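Local coordinates for peptidoglycan synthetase penicillin-binding protein 3 (PDB 4YE5), which probably binds penicillin and, as a member of the transpeptidase family, is thought to cross-link cell-wall peptidoglycan, at residues Val223-Tyr226 against Thr227-Leu231; Ser232-Glu235 against Asn236-Ser240. All coordinates share one frame; numbering follows the deposited sequence.

Contact 1: residues Val223-Tyr226 against Thr227-Leu231; sequences VQWY and TEKVL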
loop_
_atom_site.group_PDB
_atom_site.type_symbol
_atom_site.label_atom_id
_atom_site.label_comp_id
_atom_site.label_asym_id
_atom_site.label_seq_id
_atom_site.Cartn_x
_atom_site.Cartn_y
_atom_site.Cartn_z
ATOM N N VAL A 223 -5.128 6.515 11.936
ATOM C CA VAL A 223 -4.247 7.505 11.294
ATOM C C VAL A 223 -4.615 7.668 9.810
ATOM O O VAL A 223 -4.627 8.778 9.272
ATOM C CB VAL A 223 -2.762 7.112 11.425
ATOM C CG1 VAL A 223 -1.858 8.133 10.717
ATOM C CG2 VAL A 223 -2.369 6.967 12.935
ATOM N N GLN A 224 -4.896 6.553 9.145
ATOM C CA GLN A 224 -5.262 6.597 7.731
ATOM C C GLN A 224 -6.545 7.405 7.548
ATOM O O GLN A 224 -6.645 8.256 6.666
ATOM C CB GLN A 224 -5.468 5.170 7.181
ATOM C CG GLN A 224 -5.816 5.149 5.672
ATOM C CD GLN A 224 -4.601 5.385 4.766
ATOM O OE1 GLN A 224 -3.464 5.136 5.148
ATOM N NE2 GLN A 224 -4.858 5.808 3.540
ATOM N N TRP A 225 -7.529 7.141 8.391
ATOM C CA TRP A 225 -8.804 7.854 8.297
ATOM C C TRP A 225 -8.606 9.344 8.515
ATOM O O TRP A 225 -9.140 10.153 7.754
ATOM C CB TRP A 225 -9.845 7.328 9.295
ATOM C CG TRP A 225 -11.193 7.991 9.116
ATOM C CD1 TRP A 225 -12.227 7.551 8.325
ATOM C CD2 TRP A 225 -11.647 9.214 9.721
ATOM N NE1 TRP A 225 -13.287 8.422 8.410
ATOM C CE2 TRP A 225 -12.955 9.452 9.251
ATOM C CE3 TRP A 225 -11.069 10.135 10.605
ATOM C CZ2 TRP A 225 -13.695 10.573 9.637
ATOM C CZ3 TRP A 225 -11.809 11.251 10.987
ATOM C CH2 TRP A 225 -13.104 11.457 10.502
ATOM N N TYR A 226 -7.846 9.717 9.544
ATOM C CA TYR A 226 -7.659 11.155 9.809
ATOM C C TYR A 226 -6.874 11.841 8.685
ATOM O O TYR A 226 -7.133 12.994 8.318
ATOM C CB TYR A 226 -7.002 11.405 11.167
ATOM C CG TYR A 226 -7.126 12.851 11.616
ATOM C CD1 TYR A 226 -8.299 13.323 12.215
ATOM C CD2 TYR A 226 -6.090 13.731 11.435
ATOM C CE1 TYR A 226 -8.416 14.656 12.611
ATOM C CE2 TYR A 226 -6.199 15.072 11.805
ATOM C CZ TYR A 226 -7.355 15.526 12.404
ATOM O OH TYR A 226 -7.442 16.853 12.788
ATOM N N THR A 227 -5.895 11.130 8.132
ATOM C CA THR A 227 -5.096 11.714 7.069
ATOM C C THR A 227 -5.965 11.949 5.821
ATOM O O THR A 227 -5.865 12.999 5.177
ATOM C CB THR A 227 -3.893 10.814 6.734
ATOM O OG1 THR A 227 -3.081 10.669 7.912
ATOM C CG2 THR A 227 -3.064 11.442 5.627
ATOM N N GLU A 228 -6.826 10.984 5.501
ATOM C CA GLU A 228 -7.751 11.152 4.375
ATOM C C GLU A 228 -8.730 12.297 4.637
ATOM O O GLU A 228 -9.053 13.069 3.732
ATOM C CB GLU A 228 -8.493 9.842 4.063
ATOM C CG GLU A 228 -7.562 8.802 3.431
ATOM C CD GLU A 228 -8.246 7.467 3.122
ATOM O OE1 GLU A 228 -9.465 7.360 3.318
ATOM O OE2 GLU A 228 -7.545 6.547 2.646
ATOM N N LYS A 229 -9.169 12.415 5.884
ATOM C CA LYS A 229 -10.040 13.509 6.302
ATOM C C LYS A 229 -9.334 14.884 6.155
ATOM O O LYS A 229 -9.918 15.860 5.670
ATOM C CB LYS A 229 -10.492 13.292 7.754
ATOM C CG LYS A 229 -11.507 14.338 8.258
ATOM C CD LYS A 229 -12.837 14.198 7.524
ATOM C CE LYS A 229 -13.842 15.267 7.963
ATOM N NZ LYS A 229 -15.101 15.138 7.184
ATOM N N VAL A 230 -8.073 14.958 6.568
ATOM C CA VAL A 230 -7.314 16.196 6.401
ATOM C C VAL A 230 -7.179 16.545 4.923
ATOM O O VAL A 230 -7.324 17.701 4.522
ATOM C CB VAL A 230 -5.915 16.093 7.032
ATOM C CG1 VAL A 230 -5.025 17.234 6.551
ATOM C CG2 VAL A 230 -6.043 16.105 8.557
ATOM N N LEU A 231 -6.917 15.546 4.092
ATOM C CA LEU A 231 -6.813 15.825 2.657
ATOM C C LEU A 231 -8.150 16.283 2.064
ATOM O O LEU A 231 -8.176 17.149 1.180
ATOM C CB LEU A 231 -6.279 14.609 1.890
ATOM C CG LEU A 231 -4.819 14.255 2.185
ATOM C CD1 LEU A 231 -4.497 12.963 1.486
ATOM C CD2 LEU A 231 -3.868 15.402 1.747
#
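Helix 221-238 of the transpeptidase domain makes this contact over successive turns, where Gln-224 meets Glu-228, Trp-225 meets Lys-229 and Tyr-226 meets Val-230. Gln-224 NE2 donates to Glu-228 OE2 at 2.9 Å in a nearly straight bond (174°). The carboxylate oxygen lies in the plane of the amide but is met on its anti side, with the donor well out of the carboxylate plane, and the two flat groups stand almost at right angles. Both polar groups are held further: Met-156 N also donates to Glu-228 OE2, and Gln-224 OE1 accepts from Leu-258 N. Val-223 O takes two bonds from Thr-227, one from N and one from OG1 (2.8 Å), arriving from opposite faces of the carbonyl plane; chi1 of -60° sets the hydroxyl beside its own backbone N for this. On the outer side, Lys-229 CB sits over one face of Trp-225, 4.2 Å from the centroid of the six-membered ring, a CH-pi contact. Val-230 CG2 approaches Tyr-226 CE2 obliquely at 3.4 Å, and the tyrosine ring also stacks with Phe-545. Thr-227 packs on Ala-245 and Ala-259 of strands 242-249 and 255-260, while Val-223, Thr-227 and Val-230 lean on helix 535-549.

Contact 2: residues Ser232-Glu235 against Asn236-Ser240; sequences SDSE and NKYHS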
loop_
_atom_site.group_PDB
_atom_site.type_symbol
_atom_site.label_atom_id
_atom_site.label_comp_id
_atom_site.label_asym_id
_atom_site.label_seq_id
_atom_site.Cartn_x
_atom_site.Cartn_y
_atom_site.Cartn_z
ATOM N N SER A 232 -9.244 15.694 2.538
ATOM C CA SER A 232 -10.573 16.077 2.065
ATOM C C SER A 232 -10.900 17.508 2.500
ATOM O O SER A 232 -11.330 18.322 1.697
ATOM C CB SER A 232 -11.631 15.085 2.565
ATOM O OG SER A 232 -12.940 15.605 2.432
ATOM N N ASP A 233 -10.663 17.810 3.773
ATOM C CA ASP A 233 -10.906 19.149 4.298
ATOM C C ASP A 233 -10.000 20.159 3.579
ATOM O O ASP A 233 -10.419 21.284 3.294
ATOM C CB ASP A 233 -10.658 19.218 5.817
ATOM C CG ASP A 233 -11.753 18.524 6.638
ATOM O OD1 ASP A 233 -12.896 18.368 6.143
ATOM O OD2 ASP A 233 -11.469 18.143 7.801
ATOM N N SER A 234 -8.767 19.755 3.273
ATOM C CA SER A 234 -7.841 20.629 2.556
ATOM C C SER A 234 -8.287 20.898 1.116
ATOM O O SER A 234 -8.010 21.971 0.555
ATOM C CB SER A 234 -6.429 20.051 2.555
ATOM O OG SER A 234 -5.989 19.860 3.892
ATOM N N GLU A 235 -8.955 19.931 0.502
ATOM C CA GLU A 235 -9.535 20.159 -0.823
ATOM C C GLU A 235 -10.665 21.217 -0.743
ATOM O O GLU A 235 -10.814 22.071 -1.629
ATOM C CB GLU A 235 -10.047 18.839 -1.418
ATOM C CG GLU A 235 -10.482 18.927 -2.884
ATOM C CD GLU A 235 -10.799 17.557 -3.483
ATOM O OE1 GLU A 235 -9.851 16.785 -3.752
ATOM O OE2 GLU A 235 -11.996 17.247 -3.677
ATOM N N ASN A 236 -11.474 21.151 0.315
ATOM C CA ASN A 236 -12.540 22.141 0.507
ATOM C C ASN A 236 -11.985 23.536 0.757
ATOM O O ASN A 236 -12.499 24.525 0.242
ATOM C CB ASN A 236 -13.456 21.739 1.667
ATOM C CG ASN A 236 -14.230 20.472 1.382
ATOM O OD1 ASN A 236 -14.414 20.086 0.218
ATOM N ND2 ASN A 236 -14.681 19.803 2.442
ATOM N N LYS A 237 -10.914 23.611 1.534
ATOM C CA LYS A 237 -10.270 24.892 1.838
ATOM C C LYS A 237 -9.445 25.483 0.688
ATOM O O LYS A 237 -9.537 26.676 0.414
ATOM C CB LYS A 237 -9.347 24.753 3.058
ATOM C CG LYS A 237 -10.051 24.468 4.365
ATOM C CD LYS A 237 -9.030 24.178 5.484
ATOM C CE LYS A 237 -9.736 23.795 6.783
ATOM N NZ LYS A 237 -8.890 22.950 7.675
ATOM N N TYR A 238 -8.629 24.652 0.036
ATOM C CA TYR A 238 -7.590 25.141 -0.891
ATOM C C TYR A 238 -7.781 24.703 -2.337
ATOM O O TYR A 238 -7.052 25.155 -3.227
ATOM C CB TYR A 238 -6.207 24.676 -0.420
ATOM C CG TYR A 238 -5.931 24.967 1.044
ATOM C CD1 TYR A 238 -5.923 26.282 1.522
ATOM C CD2 TYR A 238 -5.673 23.941 1.943
ATOM C CE1 TYR A 238 -5.673 26.561 2.855
ATOM C CE2 TYR A 238 -5.414 24.205 3.281
ATOM C CZ TYR A 238 -5.410 25.526 3.731
ATOM O OH TYR A 238 -5.159 25.812 5.053
ATOM N N HIS A 239 -8.731 23.797 -2.561
ATOM C CA HIS A 239 -9.131 23.401 -3.914
ATOM C C HIS A 239 -8.012 22.871 -4.815
ATOM O O HIS A 239 -8.060 23.051 -6.032
ATOM C CB HIS A 239 -9.860 24.565 -4.601
ATOM C CG HIS A 239 -10.956 25.148 -3.766
ATOM N ND1 HIS A 239 -12.148 24.490 -3.541
ATOM C CD2 HIS A 239 -11.034 26.316 -3.085
ATOM C CE1 HIS A 239 -12.916 25.233 -2.764
ATOM N NE2 HIS A 239 -12.260 26.342 -2.466
ATOM N N SER A 240 -7.024 22.211 -4.214
ATOM C CA SER A 240 -5.964 21.556 -4.970
ATOM C C SER A 240 -6.545 20.594 -5.979
ATOM O O SER A 240 -7.604 20.012 -5.739
ATOM C CB SER A 240 -5.053 20.786 -4.019
ATOM O OG SER A 240 -4.586 21.634 -2.988
HETATM O O HOH W 1 -5.909 20.747 -0.894
HETATM O O HOH W 2 -7.474 17.946 -3.413
#
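Glu-235, Asn-236 and Ser-234 dominate the closing turns of helix 221-238, where the chain leaves the helix at His-239. Glu-235 O accepts from His-239 N at 2.9 Å, but the bond is bent, with an N-H...O angle of 132° and the donor well above the carbonyl plane. The same oxygen lies 3.1 Å from His-239 CA in a CA-H...O contact. Tyr-238 is the last helical residue; His-239, with positive phi (56°), is the first to leave the helix. With CG anti to the backbone N (chi1 -171°) and the chain extended beyond it, the carboxylate of Glu-235 reaches Ser-240 through a water, which donates from 2.7 Å to Glu-235 OE1 and also to Ser-240 O.

Asn-236 N bonds to Ser-232 O at 3.2 Å, and its amide group folds back along the preceding turn, with CG 3.6 Å from that same carbonyl oxygen. Ser-234 O accepts from Tyr-238 N at 2.8 Å, while a second water, bound weakly to this oxygen, connects it to Ser-240 OG. Ser-234 CB rests 4.0 Å from Tyr-238 CD2, whereas its hydroxyl turns back up the helix to Val-230 O. Two waters, one of them weakly held, thus connect the last turn to Ser-240, two residues past the helix end.

Around this helix end, Glu-235 touches Ser-261 just beyond strand 255-260. Tyr-238 packs on Phe-530 and Thr-534 and shares a backbone hydrogen bond with Gln-527, and Ser-240 meets Pro-526, placing the turn against the loop between strand 517-524 and helix 535-549.

Overall arrangement
Contacts 1 and 2 follow one another along helix 221-238, their centres about 13 Å apart; the backbone bonds of the helix run on from one to the other, and the side-chain bond from Ser-234 OG to Val-230 O is added to them. Contact 1 is the more buried: four of its eight touching residues are buried, against two of nine in contact 2, where three are exposed, and one side of it packs on strands and a helix. Its side chains bond and pack on one another directly. In contact 2 regular backbone bonding gives way to a bent final bond, and waters carry the links between side chain and backbone. Its neighbours are mainly loops, as suits a helix end nearer the surface.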